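Long-range contact in Lys-gingipain W83 (Porphyromonas gingivalis, PDB 3M1H), which cleaves proteins after lysine as a secreted cysteine protease and probable virulence factor, the chain here being its K3 adhesin domain, a calcium-binding beta jelly roll: residues K19-D24 / Y67-E72. Residues are numbered along the deposited sequence; the frame is centred on the assembly and turned at random.
Unlike the reference sequence in segment 19-24: D24 (reference His). With CA (calcium ion), chain E.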
loop_
_atom_site.group_PDB
_atom_site.type_symbol
_atom_site.label_atom_id
_atom_site.label_comp_id
_atom_site.label_asym_id
_atom_site.label_seq_id
_atom_site.Cartn_x
_atom_site.Cartn_y
_atom_site.Cartn_z
ATOM N N LYS A 19 4.150 0.246 -11.087
ATOM C CA LYS A 19 5.169 -0.786 -10.998
ATOM C C LYS A 19 5.176 -1.385 -9.611
ATOM O O LYS A 19 5.058 -0.674 -8.614
ATOM C CB LYS A 19 6.536 -0.162 -11.275
ATOM C CG LYS A 19 7.749 -0.985 -11.091
ATOM C CD LYS A 19 8.932 0.013 -11.244
ATOM C CE LYS A 19 10.240 -0.656 -11.172
ATOM N NZ LYS A 19 11.359 0.191 -11.611
ATOM N N THR A 20 5.296 -2.703 -9.555
ATOM C CA THR A 20 5.542 -3.409 -8.306
ATOM C C THR A 20 7.030 -3.740 -8.218
ATOM O O THR A 20 7.672 -4.087 -9.205
ATOM C CB THR A 20 4.676 -4.701 -8.172
ATOM O OG1 THR A 20 4.919 -5.603 -9.268
ATOM C CG2 THR A 20 3.143 -4.399 -8.076
ATOM N N ILE A 21 7.555 -3.658 -6.996
ATOM C CA ILE A 21 8.931 -4.089 -6.724
ATOM C C ILE A 21 8.883 -5.119 -5.588
ATOM O O ILE A 21 8.411 -4.818 -4.489
ATOM C CB ILE A 21 9.861 -2.932 -6.334
ATOM C CG1 ILE A 21 9.878 -1.842 -7.401
ATOM C CG2 ILE A 21 11.279 -3.487 -6.163
ATOM C CD1 ILE A 21 10.622 -0.593 -6.957
ATOM N N ASP A 22 9.318 -6.346 -5.881
ATOM C CA ASP A 22 9.424 -7.411 -4.865
ATOM C C ASP A 22 10.845 -7.406 -4.291
ATOM O O ASP A 22 11.711 -8.188 -4.728
ATOM C CB ASP A 22 9.092 -8.765 -5.486
ATOM C CG ASP A 22 9.127 -9.883 -4.495
ATOM O OD1 ASP A 22 9.154 -9.635 -3.243
ATOM O OD2 ASP A 22 9.149 -11.038 -4.987
ATOM N N ALA A 23 11.115 -6.494 -3.360
ATOM C CA ALA A 23 12.504 -6.336 -2.879
ATOM C C ALA A 23 12.985 -7.483 -2.022
ATOM O O ALA A 23 14.172 -7.830 -2.091
ATOM C CB ALA A 23 12.753 -4.975 -2.198
ATOM N N ASP A 24 12.105 -8.128 -1.268
ATOM C CA ASP A 24 12.529 -9.294 -0.487
ATOM C C ASP A 24 12.692 -10.580 -1.322
ATOM O O ASP A 24 13.383 -11.533 -0.904
ATOM C CB ASP A 24 11.531 -9.546 0.633
ATOM C CG ASP A 24 10.158 -9.811 0.088
ATOM O OD1 ASP A 24 9.483 -8.768 -0.246
ATOM O OD2 ASP A 24 9.756 -10.985 -0.056
ATOM N N TYR A 67 7.159 -2.866 -2.771
ATOM C CA TYR A 67 6.825 -1.496 -3.220
ATOM C C TYR A 67 5.763 -1.515 -4.290
ATOM O O TYR A 67 5.700 -2.418 -5.129
ATOM C CB TYR A 67 8.025 -0.747 -3.805
ATOM C CG TYR A 67 9.249 -0.627 -2.924
ATOM C CD1 TYR A 67 9.673 0.612 -2.493
ATOM C CD2 TYR A 67 10.038 -1.736 -2.584
ATOM C CE1 TYR A 67 10.842 0.763 -1.722
ATOM C CE2 TYR A 67 11.205 -1.586 -1.800
ATOM C CZ TYR A 67 11.589 -0.331 -1.378
ATOM O OH TYR A 67 12.738 -0.111 -0.621
ATOM N N LEU A 68 4.951 -0.472 -4.224
ATOM C CA LEU A 68 3.972 -0.113 -5.270
ATOM C C LEU A 68 4.298 1.308 -5.687
ATOM O O LEU A 68 4.203 2.216 -4.874
ATOM C CB LEU A 68 2.551 -0.225 -4.730
ATOM C CG LEU A 68 1.437 0.192 -5.704
ATOM C CD1 LEU A 68 1.351 -0.777 -6.883
ATOM C CD2 LEU A 68 0.080 0.272 -4.972
ATOM N N VAL A 69 4.697 1.481 -6.952
ATOM C CA VAL A 69 5.224 2.746 -7.470
ATOM C C VAL A 69 4.269 3.317 -8.529
ATOM O O VAL A 69 3.771 2.594 -9.391
ATOM C CB VAL A 69 6.644 2.569 -8.036
ATOM C CG1 VAL A 69 7.236 3.966 -8.351
ATOM C CG2 VAL A 69 7.552 1.785 -7.040
ATOM N N THR A 70 3.990 4.605 -8.415
ATOM C CA THR A 70 3.162 5.305 -9.378
ATOM C C THR A 70 3.836 5.369 -10.741
ATOM O O THR A 70 5.048 5.185 -10.869
ATOM C CB THR A 70 2.903 6.769 -8.924
ATOM O OG1 THR A 70 4.129 7.507 -8.906
ATOM C CG2 THR A 70 2.255 6.818 -7.545
ATOM N N PRO A 71 3.060 5.713 -11.776
ATOM C CA PRO A 71 3.717 6.114 -12.997
ATOM C C PRO A 71 4.471 7.446 -12.807
ATOM O O PRO A 71 4.353 8.074 -11.754
ATOM C CB PRO A 71 2.536 6.341 -13.955
ATOM C CG PRO A 71 1.298 5.953 -13.242
ATOM C CD PRO A 71 1.621 5.971 -11.798
ATOM N N GLU A 72 5.251 7.837 -13.816
ATOM C CA GLU A 72 6.036 9.051 -13.752
ATOM C C GLU A 72 5.106 10.253 -13.685
ATOM O O GLU A 72 4.134 10.331 -14.443
ATOM C CB GLU A 72 6.976 9.149 -14.953
ATOM C CG GLU A 72 7.942 10.322 -14.842
ATOM C CD GLU A 72 8.788 10.540 -16.081
ATOM O OE1 GLU A 72 9.402 11.615 -16.175
ATOM O OE2 GLU A 72 8.860 9.650 -16.938
HETATM CA CA CA E . 7.687 -9.836 -1.483
HETATM O O HOH W 1 6.460 -10.457 0.452
#
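At the rim of the beta jelly roll of this cleaved adhesin domain, strand 19-22 pairs antiparallel with strand 65-69 and then runs straight into a calcium-binding loop. Two hydrogen-bonded pairs, K19 with V69 and I21 with Y67, flank the non-hydrogen-bonded pair T20 with L68. K19 gives its N to V69 O and takes V69 N on its own O, the latter bond 2.7 Å long. I21 O accepts Y67 N in the same way, and I21 N returns a bond to Y67 O. T20 CA adds a CA-H...O contact to Y67 O of 3.3 Å.

On the face shared by K19, I21, Y67 and V69, I21 stands opposite Y67 and reaches diagonally to V69. Its CB packs 3.8 Å from Y67 CB, and with CG1 beside the backbone N (chi1 -56°) and the chain extended beyond it, CD1 arrives 3.9 Å from V69 CG2. The tyrosine ring leans the other way, past the strand end: A23 CB meets CE2 at the ring edge, 3.7 Å away, and I21 O lies in the ring plane at the same edge.

Beyond this point D22 OD1 binds calcium at 2.3 Å, and D24, which differs from the reference sequence, binds it through OD1 at 2.4 Å and more loosely through OD2 at 2.8 Å. D26, N28 and a water join them, as does N66, the residue preceding Y67, so the metal ties together the ends of both paired strands. K19 NZ reaches out to N106 O and a salt bridge with D107. Strand 19-22 is the outermost of its sheet within the chain; strand 65-69 hydrogen-bonds along its other edge to strand 154-160, where Y67 touches R158 and V69 packs on Y154 and A156.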